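Local coordinates for protein chitinase A (Cycas revoluta, PDB 4MNK) that probably hydrolyses the beta-1,4 linkages of chitin, as a plant class V enzyme of glycoside hydrolase family 18, and is captured here with bound N-acetylglucosamine oligosaccharide, at residues Ser270-Gln275 with Asn331-Ala336; Tyr325-Val330 with Ile337-Ala342. All coordinates share one frame; numbering follows the deposited sequence.

Overall arrangement
Contact 1 (S270-Q275 with N331-A336) and contact 2 (Y325-V330 with I337-A342) interleave along the chain: N331-A336 is the loop that leads from the strand of contact 2 to its helix. Their centres are about 10 Å apart. They meet where D333 OD2 of contact 1 lies 2.8 Å from L338 N, a probable hydrogen bond, and where F271 CD2 packs 3.6 Å from L338 CD1. Each also sends one residue into the sugar cleft: Q332 from contact 1 and W328 from contact 2 both donate to the acetamido O7 of the same N-acetylglucosamine. Barrel wall, connecting loop and helix 271-279 are thus joined around one substrate pocket.

Contact 1: Ser270-Gln275 with Asn331-Ala336; sequences SFSEIQ and NQDIDA. With NAG (2-acetamido-2-deoxy-beta-D-glucopyranose), chain B.
F271 and D333 lie side by side and point the same way, the carboxylate meeting the ring obliquely, with F271 CD1 within 3.6 Å of D333 CG and the two planes turned 52° apart. The phenylalanine CG stands anti to the backbone N (chi1 -178°), which lays the ring alongside D333, while CG of Q275, one helical turn later, lies over one ring face, toward its rim. A large apolar ring suits this buried place, since it also reaches I337 and L338 of helix 337-346. The acid serves that helix too: OD1 accepts from I337 N and OD2 from L338 N, and these first-turn amides probably stabilise its negative charge. With an alanine here, both amides would probably lose their side-chain acceptor and water 1 one of its partners. That water lies 2.7 Å from D333 OD1, to which it donates, and 2.7 Å from S272 OG; it also accepts from D335 N.

In the family 18 barrel of class V chitinases, helix 271-279 belongs to the insertion domain, and here its first turn docks on the loop between the last barrel strand and last helix. S272 N donates to Q332 O at 2.9 Å, a nearly straight bond (163°). S270 is the N-cap, its small hydroxyl accepting from E273 N at 3.0 Å, while its CB packs 3.7 Å from Q332 CB. From there the extended glutamine side chain reaches the cleft, where NE2 donates to O7 of the N-acetylglucosamine of chain B at 2.9 Å; OE1 takes the S329 amide, which helps fix the rotation of the carboxamide.

Contact 2: Tyr325-Val330 with Ile337-Ala342; sequences YFFWSV and ILPKIA. With NAG (2-acetamido-2-deoxy-beta-D-glucopyranose), chain C; NAG (2-acetamido-2-deoxy-beta-D-glucopyranose), chain B.
F327 makes the tight part of this contact, its ring set against the first turns of helix 337-346. P339 lies over one face, crossing the phenyl obliquely, with F327 CE1 3.6 Å from P339 CA and F327 CD1 4.1 Å from P339 CG. At the ring's edge, near its plane, A342 CB approaches F327 CZ to 3.6 Å. The short methyl of A342 lets two aromatics close on it, for Y325 CZ also comes within 3.5 Å of A342 CB. Proline is well placed in a first helical turn, where the lack of an N-H costs little, and its compact, puckered ring sets CG over the phenyl face.

Strand 325-328 and helix 337-342 form the last strand-helix pair of the TIM barrel, running antiparallel at 177° with their axes 10.2 Å apart. The packing is looser beyond the phenyl ring, where water 2 fits in at the ring edges of F327 and Y325. It accepts from Y325 OH at 2.7 Å and donates to P339 O at 2.8 Å, so the tyrosine hydroxyl meets the helix carbonyl through water. Farther out, on the exposed side of the helix, K340 forms a salt bridge with D344.

Alternation along the strand sends W328 to the barrel interior. Its CG is anti to the backbone N (chi1 175°), and the indole lies with one face against the sugar of chain C and the other over S329 CB, beyond a cis peptide. W328 NE1 meanwhile donates to O7 of the chain B sugar at 2.9 Å.

Contact 1: Ser270-Gln275 with Asn331-Ala336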
loop_
_atom_site.group_PDB
_atom_site.type_symbol
_atom_site.label_atom_id
_atom_site.label_comp_id
_atom_site.label_asym_id
_atom_site.label_seq_id
_atom_site.Cartn_x
_atom_site.Cartn_y
_atom_site.Cartn_z
ATOM N N SER A 270 -11.832 3.008 9.251
ATOM C CA SER A 270 -11.634 3.820 8.046
ATOM C C SER A 270 -11.644 5.302 8.407
ATOM O O SER A 270 -12.277 5.700 9.392
ATOM C CB SER A 270 -12.726 3.537 7.018
ATOM O OG SER A 270 -13.954 4.121 7.418
ATOM N N PHE A 271 -10.954 6.119 7.614
ATOM C CA PHE A 271 -10.976 7.564 7.824
ATOM C C PHE A 271 -12.405 8.104 7.880
ATOM O O PHE A 271 -12.724 8.926 8.737
ATOM C CB PHE A 271 -10.169 8.292 6.749
ATOM C CG PHE A 271 -10.117 9.780 6.940
ATOM C CD1 PHE A 271 -10.861 10.626 6.126
ATOM C CD2 PHE A 271 -9.332 10.337 7.945
ATOM C CE1 PHE A 271 -10.816 12.005 6.306
ATOM C CE2 PHE A 271 -9.282 11.717 8.133
ATOM C CZ PHE A 271 -10.024 12.548 7.309
ATOM N N SER A 272 -13.262 7.633 6.975
ATOM C CA SER A 272 -14.660 8.059 6.955
ATOM C C SER A 272 -15.377 7.727 8.268
ATOM O O SER A 272 -16.140 8.546 8.788
ATOM C CB SER A 272 -15.395 7.463 5.754
ATOM O OG SER A 272 -14.859 7.978 4.548
ATOM N N GLU A 273 -15.111 6.546 8.818
ATOM C CA GLU A 273 -15.680 6.178 10.112
ATOM C C GLU A 273 -15.083 7.002 11.256
ATOM O O GLU A 273 -15.770 7.293 12.232
ATOM C CB GLU A 273 -15.556 4.675 10.380
ATOM C CG GLU A 273 -16.461 3.792 9.506
ATOM C CD GLU A 273 -17.961 4.032 9.711
ATOM O OE1 GLU A 273 -18.363 4.614 10.743
ATOM O OE2 GLU A 273 -18.747 3.622 8.828
ATOM N N ILE A 274 -13.815 7.388 11.124
ATOM C CA ILE A 274 -13.176 8.278 12.095
ATOM C C ILE A 274 -13.826 9.664 12.071
ATOM O O ILE A 274 -14.031 10.273 13.122
ATOM C CB ILE A 274 -11.645 8.360 11.876
ATOM C CG1 ILE A 274 -11.009 6.995 12.163
ATOM C CG2 ILE A 274 -11.018 9.444 12.757
ATOM C CD1 ILE A 274 -9.588 6.837 11.658
ATOM N N GLN A 275 -14.177 10.145 10.880
ATOM C CA GLN A 275 -14.928 11.396 10.755
ATOM C C GLN A 275 -16.290 11.303 11.448
ATOM O O GLN A 275 -16.708 12.246 12.128
ATOM C CB GLN A 275 -15.095 11.808 9.287
ATOM C CG GLN A 275 -13.783 12.025 8.533
ATOM C CD GLN A 275 -12.915 13.102 9.157
ATOM O OE1 GLN A 275 -13.136 14.294 8.946
ATOM N NE2 GLN A 275 -11.912 12.684 9.922
ATOM N N ASN A 331 -11.427 3.381 -0.797
ATOM C CA ASN A 331 -12.782 3.182 -0.280
ATOM C C ASN A 331 -12.946 3.667 1.160
ATOM O O ASN A 331 -14.068 3.858 1.624
ATOM C CB ASN A 331 -13.176 1.706 -0.366
ATOM C CG ASN A 331 -12.290 0.817 0.486
ATOM O OD1 ASN A 331 -12.762 0.099 1.370
ATOM N ND2 ASN A 331 -10.997 0.871 0.235
ATOM N N GLN A 332 -11.830 3.867 1.857
ATOM C CA GLN A 332 -11.851 4.234 3.276
ATOM C C GLN A 332 -11.989 5.739 3.532
ATOM O O GLN A 332 -12.136 6.162 4.681
ATOM C CB GLN A 332 -10.604 3.693 3.972
ATOM C CG GLN A 332 -10.491 2.175 3.981
ATOM C CD GLN A 332 -9.127 1.695 4.453
ATOM O OE1 GLN A 332 -8.105 2.355 4.231
ATOM N NE2 GLN A 332 -9.102 0.540 5.101
ATOM N N ASP A 333 -11.925 6.532 2.463
ATOM C CA ASP A 333 -12.125 7.978 2.524
ATOM C C ASP A 333 -13.138 8.319 1.436
ATOM O O ASP A 333 -12.779 8.760 0.336
ATOM C CB ASP A 333 -10.790 8.702 2.307
ATOM C CG ASP A 333 -10.874 10.212 2.512
ATOM O OD1 ASP A 333 -11.984 10.784 2.613
ATOM O OD2 ASP A 333 -9.796 10.836 2.560
ATOM N N ILE A 334 -14.410 8.091 1.747
ATOM C CA ILE A 334 -15.459 8.136 0.726
ATOM C C ILE A 334 -15.622 9.512 0.077
ATOM O O ILE A 334 -15.977 9.600 -1.098
ATOM C CB ILE A 334 -16.815 7.547 1.221
ATOM C CG1 ILE A 334 -17.429 8.395 2.339
ATOM C CG2 ILE A 334 -16.640 6.090 1.657
ATOM C CD1 ILE A 334 -18.890 8.078 2.625
ATOM N N ASP A 335 -15.331 10.571 0.828
ATOM C CA ASP A 335 -15.415 11.936 0.303
ATOM C C ASP A 335 -14.090 12.433 -0.286
ATOM O O ASP A 335 -13.987 13.585 -0.715
ATOM C CB ASP A 335 -15.929 12.895 1.385
ATOM C CG ASP A 335 -17.376 12.627 1.764
ATOM O OD1 ASP A 335 -18.204 12.435 0.849
ATOM O OD2 ASP A 335 -17.687 12.610 2.972
ATOM N N ALA A 336 -13.090 11.550 -0.309
ATOM C CA ALA A 336 -11.747 11.855 -0.827
ATOM C C ALA A 336 -11.121 13.120 -0.220
ATOM O O ALA A 336 -10.486 13.917 -0.917
ATOM C CB ALA A 336 -11.753 11.918 -2.361
HETATM C C1 NAG B . -6.007 -5.128 4.270
HETATM C C2 NAG B . -7.302 -4.545 4.822
HETATM C C3 NAG B . -8.347 -5.642 5.010
HETATM C C4 NAG B . -8.500 -6.521 3.763
HETATM C C5 NAG B . -7.146 -6.889 3.134
HETATM C C6 NAG B . -7.319 -7.481 1.736
HETATM C C7 NAG B . -7.100 -2.525 6.180
HETATM C C8 NAG B . -6.840 -1.964 7.546
HETATM N N2 NAG B . -7.068 -3.854 6.077
HETATM O O3 NAG B . -9.584 -5.041 5.328
HETATM O O4 NAG B . -9.173 -7.713 4.119
HETATM O O5 NAG B . -6.276 -5.772 3.040
HETATM O O6 NAG B . -7.796 -6.498 0.842
HETATM O O7 NAG B . -7.327 -1.769 5.235
HETATM O O HOH W 1 -14.477 10.570 3.725
#

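Contact 2: Tyr325-Val330 with Ile337-Ala342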
loop_
_atom_site.group_PDB
_atom_site.type_symbol
_atom_site.label_atom_id
_atom_site.label_comp_id
_atom_site.label_asym_id
_atom_site.label_seq_id
_atom_site.Cartn_x
_atom_site.Cartn_y
_atom_site.Cartn_z
ATOM N N TYR A 325 3.406 9.605 -3.672
ATOM C CA TYR A 325 2.749 8.998 -2.517
ATOM C C TYR A 325 1.654 8.045 -2.984
ATOM O O TYR A 325 1.180 8.149 -4.120
ATOM C CB TYR A 325 2.137 10.078 -1.612
ATOM C CG TYR A 325 1.141 10.962 -2.330
ATOM C CD1 TYR A 325 -0.193 10.574 -2.474
ATOM C CD2 TYR A 325 1.532 12.180 -2.880
ATOM C CE1 TYR A 325 -1.107 11.374 -3.148
ATOM C CE2 TYR A 325 0.624 12.991 -3.554
ATOM C CZ TYR A 325 -0.692 12.581 -3.682
ATOM O OH TYR A 325 -1.595 13.381 -4.339
ATOM N N PHE A 326 1.261 7.125 -2.108
ATOM C CA PHE A 326 0.098 6.277 -2.360
ATOM C C PHE A 326 -0.816 6.212 -1.148
ATOM O O PHE A 326 -0.370 6.410 -0.019
ATOM C CB PHE A 326 0.495 4.869 -2.859
ATOM C CG PHE A 326 0.881 3.893 -1.775
ATOM C CD1 PHE A 326 -0.092 3.211 -1.048
ATOM C CD2 PHE A 326 2.219 3.610 -1.526
ATOM C CE1 PHE A 326 0.264 2.292 -0.067
ATOM C CE2 PHE A 326 2.585 2.686 -0.548
ATOM C CZ PHE A 326 1.606 2.028 0.185
ATOM N N PHE A 327 -2.092 5.932 -1.397
ATOM C CA PHE A 327 -3.063 5.715 -0.337
ATOM C C PHE A 327 -3.574 4.281 -0.351
ATOM O O PHE A 327 -3.993 3.774 -1.397
ATOM C CB PHE A 327 -4.261 6.648 -0.498
ATOM C CG PHE A 327 -3.977 8.082 -0.162
ATOM C CD1 PHE A 327 -3.907 9.046 -1.164
ATOM C CD2 PHE A 327 -3.797 8.477 1.162
ATOM C CE1 PHE A 327 -3.662 10.380 -0.849
ATOM C CE2 PHE A 327 -3.553 9.808 1.485
ATOM C CZ PHE A 327 -3.485 10.759 0.478
ATOM N N TRP A 328 -3.538 3.635 0.811
ATOM C CA TRP A 328 -4.285 2.402 1.031
ATOM C C TRP A 328 -5.360 2.684 2.081
ATOM O O TRP A 328 -5.011 3.032 3.209
ATOM C CB TRP A 328 -3.389 1.259 1.540
ATOM C CG TRP A 328 -4.234 0.061 1.859
ATOM C CD1 TRP A 328 -4.893 -0.189 3.030
ATOM C CD2 TRP A 328 -4.583 -1.003 0.967
ATOM N NE1 TRP A 328 -5.615 -1.353 2.927
ATOM C CE2 TRP A 328 -5.441 -1.875 1.673
ATOM C CE3 TRP A 328 -4.241 -1.315 -0.355
ATOM C CZ2 TRP A 328 -5.966 -3.039 1.098
ATOM C CZ3 TRP A 328 -4.765 -2.470 -0.927
ATOM C CH2 TRP A 328 -5.618 -3.315 -0.200
ATOM N N SER A 329 -6.651 2.545 1.766
ATOM C CA SER A 329 -7.201 2.230 0.448
ATOM C C SER A 329 -8.345 3.214 0.195
ATOM O O SER A 329 -8.969 3.703 1.144
ATOM C CB SER A 329 -7.691 0.775 0.384
ATOM O OG SER A 329 -8.635 0.473 1.404
ATOM N N VAL A 330 -8.623 3.507 -1.073
ATOM C CA VAL A 330 -9.449 4.670 -1.425
ATOM C C VAL A 330 -10.916 4.594 -0.992
ATOM O O VAL A 330 -11.564 5.626 -0.832
ATOM C CB VAL A 330 -9.330 5.048 -2.928
ATOM C CG1 VAL A 330 -7.887 5.391 -3.276
ATOM C CG2 VAL A 330 -9.862 3.937 -3.833
ATOM N N ILE A 337 -11.296 13.280 1.090
ATOM C CA ILE A 337 -10.759 14.426 1.818
ATOM C C ILE A 337 -9.230 14.430 1.784
ATOM O O ILE A 337 -8.605 15.436 1.442
ATOM C CB ILE A 337 -11.265 14.438 3.289
ATOM C CG1 ILE A 337 -12.803 14.439 3.346
ATOM C CG2 ILE A 337 -10.644 15.595 4.089
ATOM C CD1 ILE A 337 -13.493 15.598 2.623
ATOM N N LEU A 338 -8.634 13.293 2.122
ATOM C CA LEU A 338 -7.182 13.211 2.202
ATOM C C LEU A 338 -6.497 13.151 0.830
ATOM O O LEU A 338 -5.473 13.803 0.638
ATOM C CB LEU A 338 -6.740 12.089 3.147
ATOM C CG LEU A 338 -7.285 12.216 4.576
ATOM C CD1 LEU A 338 -6.802 11.066 5.431
ATOM C CD2 LEU A 338 -6.909 13.553 5.215
ATOM N N PRO A 339 -7.068 12.403 -0.141
ATOM C CA PRO A 339 -6.494 12.519 -1.485
ATOM C C PRO A 339 -6.529 13.941 -2.065
ATOM O O PRO A 339 -5.623 14.314 -2.808
ATOM C CB PRO A 339 -7.346 11.547 -2.309
ATOM C CG PRO A 339 -7.747 10.507 -1.319
ATOM C CD PRO A 339 -8.036 11.291 -0.070
ATOM N N LYS A 340 -7.543 14.733 -1.718
ATOM C CA LYS A 340 -7.611 16.123 -2.174
ATOM C C LYS A 340 -6.484 16.989 -1.605
ATOM O O LYS A 340 -5.797 17.685 -2.352
ATOM C CB LYS A 340 -8.990 16.734 -1.887
ATOM C CG LYS A 340 -9.145 18.215 -2.258
ATOM C CD LYS A 340 -8.905 18.489 -3.739
ATOM C CE LYS A 340 -9.253 19.930 -4.091
ATOM N NZ LYS A 340 -8.522 20.413 -5.298
ATOM N N ILE A 341 -6.308 16.929 -0.287
ATOM C CA ILE A 341 -5.231 17.643 0.389
ATOM C C ILE A 341 -3.865 17.258 -0.172
ATOM O O ILE A 341 -3.033 18.123 -0.448
ATOM C CB ILE A 341 -5.277 17.384 1.898
ATOM C CG1 ILE A 341 -6.394 18.221 2.510
ATOM C CG2 ILE A 341 -3.943 17.718 2.541
ATOM C CD1 ILE A 341 -7.295 17.442 3.383
ATOM N N ALA A 342 -3.659 15.959 -0.367
ATOM C CA ALA A 342 -2.397 15.429 -0.889
ATOM C C ALA A 342 -2.097 15.972 -2.288
ATOM O O ALA A 342 -0.985 16.435 -2.556
ATOM C CB ALA A 342 -2.416 13.917 -0.890
HETATM C C1 NAG C . -0.908 -3.886 4.059
HETATM C C2 NAG C . -1.556 -4.509 2.815
HETATM C C3 NAG C . -3.074 -4.310 2.810
HETATM C C4 NAG C . -3.726 -4.560 4.173
HETATM C C5 NAG C . -2.933 -3.851 5.278
HETATM C C6 NAG C . -3.506 -4.075 6.679
HETATM C C7 NAG C . -0.892 -2.704 1.226
HETATM C C8 NAG C . -0.292 -2.419 -0.120
HETATM N N2 NAG C . -0.996 -3.997 1.566
HETATM O O1 NAG C . 0.441 -4.286 4.141
HETATM O O3 NAG C . -3.659 -5.137 1.825
HETATM O O4 NAG C . -5.046 -4.065 4.129
HETATM O O5 NAG C . -1.589 -4.288 5.236
HETATM O O6 NAG C . -3.478 -5.445 7.013
HETATM O O7 NAG C . -1.249 -1.766 1.941
HETATM C C1 NAG B . -6.007 -5.128 4.270
HETATM C C2 NAG B . -7.302 -4.545 4.822
HETATM C C3 NAG B . -8.347 -5.642 5.010
HETATM C C4 NAG B . -8.500 -6.521 3.763
HETATM C C5 NAG B . -7.146 -6.889 3.134
HETATM C C6 NAG B . -7.319 -7.481 1.736
HETATM C C7 NAG B . -7.100 -2.525 6.180
HETATM C C8 NAG B . -6.840 -1.964 7.546
HETATM N N2 NAG B . -7.068 -3.854 6.077
HETATM O O3 NAG B . -9.584 -5.041 5.328
HETATM O O4 NAG B . -9.173 -7.713 4.119
HETATM O O5 NAG B . -6.276 -5.772 3.040
HETATM O O6 NAG B . -7.796 -6.498 0.842
HETATM O O7 NAG B . -7.327 -1.769 5.235
HETATM O O HOH W 2 -4.083 12.460 -4.202
#